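Local atomic coordinates of class I phosphodiesterase PDEB1 (Leishmania major, PDB entry 2R8Q), a protein that belongs to the class I phosphodiesterase family and has an all-helical catalytic domain that carries a zinc ion, a magnesium ion and bound 3-isobutyl-1-methylxanthine. Residues I17-P21 / E22-A26; N149-Y152 / L153-S157; R242-V245 / M246-I250; V333-V336 / N337-R340. All coordinates share one frame; numbering follows the deposited sequence.

Interaction 1: I17-P21 / E22-A26; sequences IAVTP and EEREA
T20 and E23 exchange hydrogen bonds at the start of helix 21-28. The backbone N of T20 gives its proton to E23 OE2 at 2.9 Å, and the bond is nearly straight at 171°. It meets OE2 from above the carboxylate plane. In return E23 N donates to T20 OG1 over 3.2 Å. The threonine torsion (chi1 65°) sets OG1 between its own backbone N and carbonyl carbon, where the amide of E23 can reach it. These two reciprocal bonds form a capping box, with T20 as the N-cap residue. The bond to OG1 serves an amide of the first turn, which has no helical carbonyl ahead of it; the other ties the N-cap backbone to E23. The backbone adds R24 N to T20 O and a shorter bond, 2.8 Å, from E25 N to P21 O.

Charged groups complete the polar contacts. R24 bends at chi3, and its guanidinium passes over T20 O, which lies 3.9 Å from the guanidinium plane. R24 NH1 makes a weak bond to V19 O at 3.1 Å and has another partner in N85. R24 NH2 also lies 3.6 Å from P21 CG. E23 OE2 also forms a salt bridge with R92, so the capping carboxylate is held from helix 80-92 as well.

Apolar contacts are few. V19 CG1 lies 3.9 Å from R24 CG, and the two side chains cross obliquely. V19 also packs on L88 of helix 80-92.

Interaction 2: N149-Y152 / L153-S157; sequences NSFY and LKTDS
T155 folds back on F151, one turn earlier in helix 149-154. Its CB lies 3.5 Å from F151 O. From there the branches part. OG1 donates to F151 O at 2.8 Å. CG2 sits over one face of the F151 ring, 4.0 Å from the centroid and 12° off the normal, a CH-pi contact. The first torsion (chi1 61°) directs OG1 at the carbonyl while CG2 reaches the ring. T155 N also donates to F151 O, at 3.0 Å. The two donors come from opposite faces of the carbonyl plane, so one oxygen is gripped twice.

The helix ends here in a Schellman motif. D156 has positive phi and is the C-prime residue. S157 N bonds to Y152 O at 3.1 Å, and D156 N makes a weak bond to L153 O. S157 OG donates to the same Y152 O at 2.7 Å and lies at the edge of the Y152 ring, in its plane. S157 is also the N-cap of helix 158-166, where its OG takes the amide of G160.

F151 packs on M282 of helix 262-285. Y152 packs on L172 of helix 171-184. D156 touches A201 of the second subunit.

Interaction 3: R242-V245 / M246-I250; sequences RRLV and METLI
The guanidinium of R243 has M246 SD beside it, in an oblique position. SD is 3.8 Å from R243 NE. R243 also makes a cation-pi contact with Y202, and its NH1 forms a salt bridge with D209, both on helix 197-212. The carboxylate of E247 is turned 67° from the guanidinium plane. The two charged groups do not touch: R243 NE and E247 OE2 are 5.9 Å apart. Instead the aliphatic part of R243 passes the acid, with CG 3.9 Å from E247 OE2.

R243, M246 and E247 lie on one continuous alpha helix, 239-254, in the helical phosphodiesterase domain. Backbone bonds of the i to i+4 kind run from R242-M246 to V245-L249. Most of the contact is buried, and the surrounding helices share its sides. Helix 197-212 takes R243 and M246. Helix 219-232 takes L244 and T248. Helix 127-139 takes L249 and I250. R242 forms salt bridges with E129 and D239.

L244 has CG anti to the backbone N (chi1 -179°), which brings CD1 to 3.6 Å from E247 OE1. The two side chains cross at about a right angle. V245 and L249 lie side by side and point the same way, with CG1 of V245 at 4.0 Å from CD1 of L249.

The buried hydroxyl of T248 is satisfied by the preceding turn. T248 OG1 donates to L244 O at 2.7 Å, and T248 N reaches that oxygen from the opposite face of the carbonyl plane at 2.9 Å.

Interaction 4: V333-V336 / N337-R340; sequences VDTV and NSNR
N337 lies alongside V333, one turn back, and both side chains point the same way. N337 ND2 is 3.3 Å from V333 CG1, so the amide end rests beside the methyl. ND2 also comes to 2.9 Å from V333 O, but the angle is too poor for a hydrogen bond. That carbonyl takes the backbone N of N337 instead, at 3.1 Å. The amide oxygen of N337 accepts from R319.

T335 and N339 repeat the side-by-side pairing. T335 CG2 is anti to the backbone N (chi1 -54° for OG1), and it reaches 3.6 Å from N339 ND2. The same torsion leaves OG1 to bond to W331 O. N339 N donates to T335 O at 2.8 Å.

S338 OG sits near two carbonyl oxygens, T335 O at 2.9 Å and D334 O at 3.2 Å. Its single proton could go to either. The serine torsion (chi1 59°) sets OG between its own N and carbonyl carbon, close to the carbonyls of the turn before. S338 N donates to D334 O. The backbone bonds and the two side-by-side pairs are i to i+4; S338 OG to T335 O is i to i+3. All lie within one alpha helix.

Helix 330-348 lies against two others. V333, V336 and R340 face helix 302-324, where V333 packs on V322 and V336 on I310, while R340 forms a salt bridge with D311. N339 turns to the start of helix 262-285, packing on F262 and S265, and its ND2 donates to the carbonyls of V258 and K260.

How the interactions relate
The four contacts come in series along the chain, and none touches another. Each is local to one helix or its end: interaction 1 opens helix 21-28, interaction 2 closes helix 149-154, and interactions 3 and 4 lie within helices 239-254 and 330-348. Interactions 3 and 4 have the closest centres, about 23 Å apart. Interactions 1 and 4 are the farthest, about 41 Å between centres, on opposite sides of the chain's centre. Helix 262-285 packs against both interactions 2 and 4. The helix of interaction 3 ends at D254, a zinc ligand. In interaction 2 the N149 side chain is about 7 Å from the magnesium ion.

Interaction 1: I17-P21 / E22-A26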
loop_
_atom_site.group_PDB
_atom_site.type_symbol
_atom_site.label_atom_id
_atom_site.label_comp_id
_atom_site.label_asym_id
_atom_site.label_seq_id
_atom_site.Cartn_x
_atom_site.Cartn_y
_atom_site.Cartn_z
ATOM N N ILE A 17 4.672 13.809 -10.797
ATOM C CA ILE A 17 5.777 14.728 -11.029
ATOM C C ILE A 17 6.572 14.229 -12.230
ATOM O O ILE A 17 7.295 13.238 -12.146
ATOM C CB ILE A 17 6.701 14.809 -9.800
ATOM C CG1 ILE A 17 5.883 15.198 -8.566
ATOM C CG2 ILE A 17 7.803 15.827 -10.047
ATOM C CD1 ILE A 17 6.681 15.234 -7.281
ATOM N N ALA A 18 6.432 14.925 -13.352
ATOM C CA ALA A 18 7.112 14.539 -14.576
ATOM C C ALA A 18 8.627 14.675 -14.509
ATOM O O ALA A 18 9.164 15.476 -13.738
ATOM C CB ALA A 18 6.575 15.362 -15.745
ATOM N N VAL A 19 9.304 13.868 -15.318
ATOM C CA VAL A 19 10.757 13.902 -15.416
ATOM C C VAL A 19 11.052 14.992 -16.441
ATOM O O VAL A 19 10.455 15.013 -17.518
ATOM C CB VAL A 19 11.317 12.560 -15.921
ATOM C CG1 VAL A 19 12.812 12.672 -16.176
ATOM C CG2 VAL A 19 11.038 11.472 -14.896
ATOM N N THR A 20 11.960 15.900 -16.105
ATOM C CA THR A 20 12.292 16.996 -17.007
ATOM C C THR A 20 13.346 16.609 -18.030
ATOM O O THR A 20 14.083 15.644 -17.846
ATOM C CB THR A 20 12.819 18.213 -16.231
ATOM O OG1 THR A 20 14.058 17.871 -15.597
ATOM C CG2 THR A 20 11.811 18.648 -15.174
ATOM N N PRO A 21 13.417 17.356 -19.142
ATOM C CA PRO A 21 14.407 17.058 -20.175
ATOM C C PRO A 21 15.811 17.183 -19.600
ATOM O O PRO A 21 16.703 16.408 -19.941
ATOM C CB PRO A 21 14.128 18.123 -21.233
ATOM C CG PRO A 21 12.656 18.329 -21.108
ATOM C CD PRO A 21 12.459 18.375 -19.610
ATOM N N GLU A 22 15.996 18.171 -18.728
ATOM C CA GLU A 22 17.289 18.401 -18.099
ATOM C C GLU A 22 17.738 17.172 -17.313
ATOM O O GLU A 22 18.909 16.799 -17.354
ATOM C CB GLU A 22 17.223 19.614 -17.165
ATOM C CG GLU A 22 17.132 20.962 -17.877
ATOM C CD GLU A 22 15.740 21.293 -18.389
ATOM O OE1 GLU A 22 15.577 22.385 -18.977
ATOM O OE2 GLU A 22 14.807 20.480 -18.207
ATOM N N GLU A 23 16.809 16.547 -16.595
ATOM C CA GLU A 23 17.147 15.357 -15.817
ATOM C C GLU A 23 17.585 14.221 -16.737
ATOM O O GLU A 23 18.525 13.487 -16.427
ATOM C CB GLU A 23 15.953 14.907 -14.968
ATOM C CG GLU A 23 15.484 15.938 -13.953
ATOM C CD GLU A 23 14.278 15.471 -13.161
ATOM O OE1 GLU A 23 14.446 14.625 -12.256
ATOM O OE2 GLU A 23 13.159 15.945 -13.447
ATOM N N ARG A 24 16.903 14.067 -17.869
ATOM C CA ARG A 24 17.265 13.019 -18.809
ATOM C C ARG A 24 18.611 13.354 -19.443
ATOM O O ARG A 24 19.459 12.480 -19.619
ATOM C CB ARG A 24 16.189 12.861 -19.895
ATOM C CG ARG A 24 14.893 12.218 -19.403
ATOM C CD ARG A 24 13.949 11.889 -20.560
ATOM N NE ARG A 24 13.380 13.091 -21.167
ATOM C CZ ARG A 24 12.273 13.692 -20.740
ATOM N NH1 ARG A 24 11.606 13.200 -19.706
ATOM N NH2 ARG A 24 11.841 14.799 -21.335
ATOM N N GLU A 25 18.803 14.630 -19.772
ATOM C CA GLU A 25 20.044 15.090 -20.381
ATOM C C GLU A 25 21.252 14.838 -19.487
ATOM O O GLU A 25 22.326 14.481 -19.969
ATOM C CB GLU A 25 19.936 16.582 -20.707
ATOM C CG GLU A 25 19.096 16.873 -21.946
ATOM C CD GLU A 25 18.544 18.288 -21.968
ATOM O OE1 GLU A 25 19.249 19.215 -21.511
ATOM O OE2 GLU A 25 17.407 18.475 -22.455
ATOM N N ALA A 26 21.069 15.017 -18.185
ATOM C CA ALA A 26 22.150 14.810 -17.226
ATOM C C ALA A 26 22.619 13.358 -17.221
ATOM O O ALA A 26 23.775 13.074 -16.913
ATOM C CB ALA A 26 21.698 15.225 -15.832
#

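Interaction 2: N149-Y152 / L153-S157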
loop_
_atom_site.group_PDB
_atom_site.type_symbol
_atom_site.label_atom_id
_atom_site.label_comp_id
_atom_site.label_asym_id
_atom_site.label_seq_id
_atom_site.Cartn_x
_atom_site.Cartn_y
_atom_site.Cartn_z
ATOM N N ASN A 149 11.905 -5.464 8.252
ATOM C CA ASN A 149 10.514 -5.671 8.633
ATOM C C ASN A 149 10.329 -5.812 10.139
ATOM O O ASN A 149 9.337 -5.335 10.689
ATOM C CB ASN A 149 9.925 -6.900 7.930
ATOM C CG ASN A 149 9.703 -6.676 6.447
ATOM O OD1 ASN A 149 9.468 -5.552 6.006
ATOM N ND2 ASN A 149 9.752 -7.752 5.671
ATOM N N SER A 150 11.283 -6.460 10.801
ATOM C CA SER A 150 11.200 -6.659 12.245
ATOM C C SER A 150 11.085 -5.339 13.001
ATOM O O SER A 150 10.349 -5.238 13.986
ATOM C CB SER A 150 12.426 -7.427 12.741
ATOM O OG SER A 150 12.364 -7.617 14.145
ATOM N N PHE A 151 11.811 -4.328 12.538
ATOM C CA PHE A 151 11.796 -3.018 13.174
ATOM C C PHE A 151 10.381 -2.458 13.275
ATOM O O PHE A 151 9.976 -1.959 14.330
ATOM C CB PHE A 151 12.692 -2.053 12.389
ATOM C CG PHE A 151 12.753 -0.666 12.965
ATOM C CD1 PHE A 151 11.796 0.287 12.626
ATOM C CD2 PHE A 151 13.781 -0.307 13.832
ATOM C CE1 PHE A 151 11.866 1.583 13.141
ATOM C CE2 PHE A 151 13.861 0.980 14.352
ATOM C CZ PHE A 151 12.898 1.932 14.003
ATOM N N TYR A 152 9.624 -2.550 12.185
ATOM C CA TYR A 152 8.263 -2.033 12.179
ATOM C C TYR A 152 7.374 -2.716 13.208
ATOM O O TYR A 152 6.500 -2.086 13.806
ATOM C CB TYR A 152 7.654 -2.168 10.783
ATOM C CG TYR A 152 8.344 -1.297 9.763
ATOM C CD1 TYR A 152 9.341 -1.812 8.935
ATOM C CD2 TYR A 152 8.027 0.054 9.652
ATOM C CE1 TYR A 152 10.006 -0.998 8.023
ATOM C CE2 TYR A 152 8.685 0.877 8.746
ATOM C CZ TYR A 152 9.673 0.345 7.934
ATOM O OH TYR A 152 10.331 1.164 7.044
ATOM N N LEU A 153 7.605 -4.005 13.424
ATOM C CA LEU A 153 6.817 -4.757 14.387
ATOM C C LEU A 153 7.256 -4.448 15.818
ATOM O O LEU A 153 6.424 -4.200 16.691
ATOM C CB LEU A 153 6.951 -6.256 14.110
ATOM C CG LEU A 153 6.492 -6.722 12.726
ATOM C CD1 LEU A 153 6.724 -8.219 12.587
ATOM C CD2 LEU A 153 5.017 -6.391 12.529
ATOM N N LYS A 154 8.566 -4.450 16.047
ATOM C CA LYS A 154 9.119 -4.185 17.376
ATOM C C LYS A 154 8.790 -2.807 17.945
ATOM O O LYS A 154 8.634 -2.652 19.158
ATOM C CB LYS A 154 10.643 -4.335 17.358
ATOM C CG LYS A 154 11.156 -5.728 17.065
ATOM C CD LYS A 154 12.681 -5.735 17.082
ATOM C CE LYS A 154 13.243 -7.127 16.851
ATOM N NZ LYS A 154 14.731 -7.105 16.776
ATOM N N THR A 155 8.692 -1.809 17.074
ATOM C CA THR A 155 8.432 -0.440 17.504
ATOM C C THR A 155 6.981 0.023 17.414
ATOM O O THR A 155 6.698 1.210 17.579
ATOM C CB THR A 155 9.291 0.547 16.698
ATOM O OG1 THR A 155 8.965 0.433 15.306
ATOM C CG2 THR A 155 10.773 0.242 16.888
ATOM N N ASP A 156 6.067 -0.904 17.155
ATOM C CA ASP A 156 4.653 -0.558 17.041
ATOM C C ASP A 156 4.421 0.544 16.010
ATOM O O ASP A 156 3.548 1.397 16.183
ATOM C CB ASP A 156 4.102 -0.110 18.401
ATOM C CG ASP A 156 3.964 -1.256 19.385
ATOM O OD1 ASP A 156 4.986 -1.905 19.699
ATOM O OD2 ASP A 156 2.830 -1.510 19.845
ATOM N N SER A 157 5.211 0.531 14.941
ATOM C CA SER A 157 5.073 1.521 13.880
ATOM C C SER A 157 3.733 1.282 13.190
ATOM O O SER A 157 3.248 0.153 13.142
ATOM C CB SER A 157 6.205 1.374 12.864
ATOM O OG SER A 157 6.179 0.090 12.263
#

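Interaction 3: R242-V245 / M246-I250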
loop_
_atom_site.group_PDB
_atom_site.type_symbol
_atom_site.label_atom_id
_atom_site.label_comp_id
_atom_site.label_asym_id
_atom_site.label_seq_id
_atom_site.Cartn_x
_atom_site.Cartn_y
_atom_site.Cartn_z
ATOM N N ARG A 242 9.051 -21.732 -14.371
ATOM C CA ARG A 242 9.809 -20.562 -14.779
ATOM C C ARG A 242 9.607 -19.418 -13.788
ATOM O O ARG A 242 10.520 -18.620 -13.560
ATOM C CB ARG A 242 9.418 -20.137 -16.201
ATOM C CG ARG A 242 9.626 -21.237 -17.238
ATOM C CD ARG A 242 9.690 -20.668 -18.648
ATOM N NE ARG A 242 8.582 -19.753 -18.896
ATOM C CZ ARG A 242 7.327 -20.128 -19.123
ATOM N NH1 ARG A 242 7.002 -21.417 -19.152
ATOM N NH2 ARG A 242 6.387 -19.211 -19.296
ATOM N N ARG A 243 8.422 -19.340 -13.186
ATOM C CA ARG A 243 8.168 -18.282 -12.211
ATOM C C ARG A 243 9.059 -18.489 -10.993
ATOM O O ARG A 243 9.645 -17.535 -10.476
ATOM C CB ARG A 243 6.699 -18.268 -11.773
ATOM C CG ARG A 243 6.359 -17.112 -10.825
ATOM C CD ARG A 243 6.739 -15.769 -11.446
ATOM N NE ARG A 243 6.296 -15.679 -12.836
ATOM C CZ ARG A 243 5.069 -15.338 -13.215
ATOM N NH1 ARG A 243 4.147 -15.034 -12.310
ATOM N NH2 ARG A 243 4.758 -15.325 -14.504
ATOM N N LEU A 244 9.164 -19.733 -10.531
ATOM C CA LEU A 244 10.002 -20.036 -9.380
ATOM C C LEU A 244 11.468 -19.748 -9.724
ATOM O O LEU A 244 12.247 -19.334 -8.865
ATOM C CB LEU A 244 9.818 -21.496 -8.955
ATOM C CG LEU A 244 10.625 -21.971 -7.742
ATOM C CD1 LEU A 244 10.470 -21.004 -6.578
ATOM C CD2 LEU A 244 10.148 -23.361 -7.350
ATOM N N VAL A 245 11.844 -19.958 -10.982
ATOM C CA VAL A 245 13.208 -19.667 -11.405
ATOM C C VAL A 245 13.451 -18.160 -11.307
ATOM O O VAL A 245 14.509 -17.727 -10.852
ATOM C CB VAL A 245 13.471 -20.141 -12.857
ATOM C CG1 VAL A 245 14.742 -19.483 -13.404
ATOM C CG2 VAL A 245 13.621 -21.659 -12.884
ATOM N N MET A 246 12.466 -17.365 -11.723
ATOM C CA MET A 246 12.586 -15.910 -11.655
ATOM C C MET A 246 12.746 -15.457 -10.209
ATOM O O MET A 246 13.599 -14.619 -9.895
ATOM C CB MET A 246 11.344 -15.235 -12.244
ATOM C CG MET A 246 11.173 -15.392 -13.746
ATOM S SD MET A 246 9.612 -14.654 -14.316
ATOM C CE MET A 246 10.023 -12.919 -14.239
ATOM N N GLU A 247 11.921 -16.011 -9.324
ATOM C CA GLU A 247 11.972 -15.641 -7.915
ATOM C C GLU A 247 13.301 -16.028 -7.289
ATOM O O GLU A 247 13.852 -15.289 -6.479
ATOM C CB GLU A 247 10.826 -16.308 -7.148
ATOM C CG GLU A 247 9.446 -15.901 -7.643
ATOM C CD GLU A 247 8.337 -16.759 -7.060
ATOM O OE1 GLU A 247 8.636 -17.880 -6.597
ATOM O OE2 GLU A 247 7.168 -16.321 -7.077
ATOM N N THR A 248 13.812 -17.194 -7.668
ATOM C CA THR A 248 15.076 -17.662 -7.126
ATOM C C THR A 248 16.232 -16.800 -7.626
ATOM O O THR A 248 17.174 -16.527 -6.878
ATOM C CB THR A 248 15.310 -19.134 -7.491
ATOM O OG1 THR A 248 14.195 -19.907 -7.039
ATOM C CG2 THR A 248 16.571 -19.658 -6.823
ATOM N N LEU A 249 16.161 -16.373 -8.885
ATOM C CA LEU A 249 17.204 -15.520 -9.444
ATOM C C LEU A 249 17.234 -14.159 -8.761
ATOM O O LEU A 249 18.311 -13.672 -8.418
ATOM C CB LEU A 249 17.017 -15.325 -10.952
ATOM C CG LEU A 249 17.427 -16.498 -11.846
ATOM C CD1 LEU A 249 16.983 -16.225 -13.271
ATOM C CD2 LEU A 249 18.940 -16.701 -11.777
ATOM N N ILE A 250 16.077 -13.530 -8.557
ATOM C CA ILE A 250 16.110 -12.226 -7.904
ATOM C C ILE A 250 16.595 -12.372 -6.467
ATOM O O ILE A 250 17.272 -11.486 -5.946
ATOM C CB ILE A 250 14.739 -11.483 -7.959
ATOM C CG1 ILE A 250 14.944 -10.032 -7.504
ATOM C CG2 ILE A 250 13.698 -12.188 -7.088
ATOM C CD1 ILE A 250 13.794 -9.089 -7.840
#

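Interaction 4: V333-V336 / N337-R340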
loop_
_atom_site.group_PDB
_atom_site.type_symbol
_atom_site.label_atom_id
_atom_site.label_comp_id
_atom_site.label_asym_id
_atom_site.label_seq_id
_atom_site.Cartn_x
_atom_site.Cartn_y
_atom_site.Cartn_z
ATOM N N VAL A 333 29.704 -19.641 -6.864
ATOM C CA VAL A 333 30.095 -20.563 -5.807
ATOM C C VAL A 333 31.600 -20.501 -5.571
ATOM O O VAL A 333 32.053 -20.462 -4.428
ATOM C CB VAL A 333 29.698 -22.016 -6.156
ATOM C CG1 VAL A 333 30.296 -22.982 -5.143
ATOM C CG2 VAL A 333 28.183 -22.149 -6.174
ATOM N N ASP A 334 32.374 -20.491 -6.652
ATOM C CA ASP A 334 33.824 -20.432 -6.526
ATOM C C ASP A 334 34.267 -19.168 -5.807
ATOM O O ASP A 334 35.189 -19.199 -4.997
ATOM C CB ASP A 334 34.498 -20.483 -7.898
ATOM C CG ASP A 334 34.195 -21.761 -8.649
ATOM O OD1 ASP A 334 33.959 -22.792 -7.991
ATOM O OD2 ASP A 334 34.210 -21.734 -9.898
ATOM N N THR A 335 33.602 -18.053 -6.096
ATOM C CA THR A 335 33.973 -16.792 -5.475
ATOM C C THR A 335 33.525 -16.674 -4.021
ATOM O O THR A 335 34.244 -16.117 -3.194
ATOM C CB THR A 335 33.425 -15.598 -6.274
ATOM O OG1 THR A 335 33.855 -15.702 -7.636
ATOM C CG2 THR A 335 33.948 -14.290 -5.699
ATOM N N VAL A 336 32.344 -17.188 -3.697
ATOM C CA VAL A 336 31.896 -17.104 -2.316
ATOM C C VAL A 336 32.819 -17.964 -1.452
ATOM O O VAL A 336 33.116 -17.612 -0.313
ATOM C CB VAL A 336 30.421 -17.565 -2.146
ATOM C CG1 VAL A 336 30.296 -19.059 -2.362
ATOM C CG2 VAL A 336 29.920 -17.175 -0.759
ATOM N N ASN A 337 33.288 -19.081 -2.005
ATOM C CA ASN A 337 34.183 -19.959 -1.259
ATOM C C ASN A 337 35.544 -19.304 -1.061
ATOM O O ASN A 337 36.120 -19.379 0.025
ATOM C CB ASN A 337 34.361 -21.303 -1.974
ATOM C CG ASN A 337 33.086 -22.127 -1.998
ATOM O OD1 ASN A 337 32.314 -22.124 -1.041
ATOM N ND2 ASN A 337 32.872 -22.856 -3.086
ATOM N N SER A 338 36.063 -18.669 -2.110
ATOM C CA SER A 338 37.356 -18.002 -2.008
ATOM C C SER A 338 37.240 -16.783 -1.096
ATOM O O SER A 338 38.201 -16.408 -0.425
ATOM C CB SER A 338 37.875 -17.590 -3.395
ATOM O OG SER A 338 36.982 -16.716 -4.059
ATOM N N ASN A 339 36.063 -16.162 -1.065
ATOM C CA ASN A 339 35.865 -15.009 -0.197
ATOM C C ASN A 339 35.838 -15.448 1.264
ATOM O O ASN A 339 36.418 -14.786 2.121
ATOM C CB ASN A 339 34.562 -14.268 -0.534
ATOM C CG ASN A 339 34.693 -13.381 -1.760
ATOM O OD1 ASN A 339 35.797 -13.024 -2.166
ATOM N ND2 ASN A 339 33.559 -13.004 -2.344
ATOM N N ARG A 340 35.167 -16.560 1.554
ATOM C CA ARG A 340 35.113 -17.035 2.931
ATOM C C ARG A 340 36.528 -17.302 3.418
ATOM O O ARG A 340 36.874 -16.978 4.554
ATOM C CB ARG A 340 34.300 -18.327 3.059
ATOM C CG ARG A 340 34.108 -18.737 4.520
ATOM C CD ARG A 340 33.609 -20.159 4.671
ATOM N NE ARG A 340 33.313 -20.483 6.068
ATOM C CZ ARG A 340 34.215 -20.525 7.047
ATOM N NH1 ARG A 340 35.492 -20.267 6.798
ATOM N NH2 ARG A 340 33.837 -20.828 8.282
#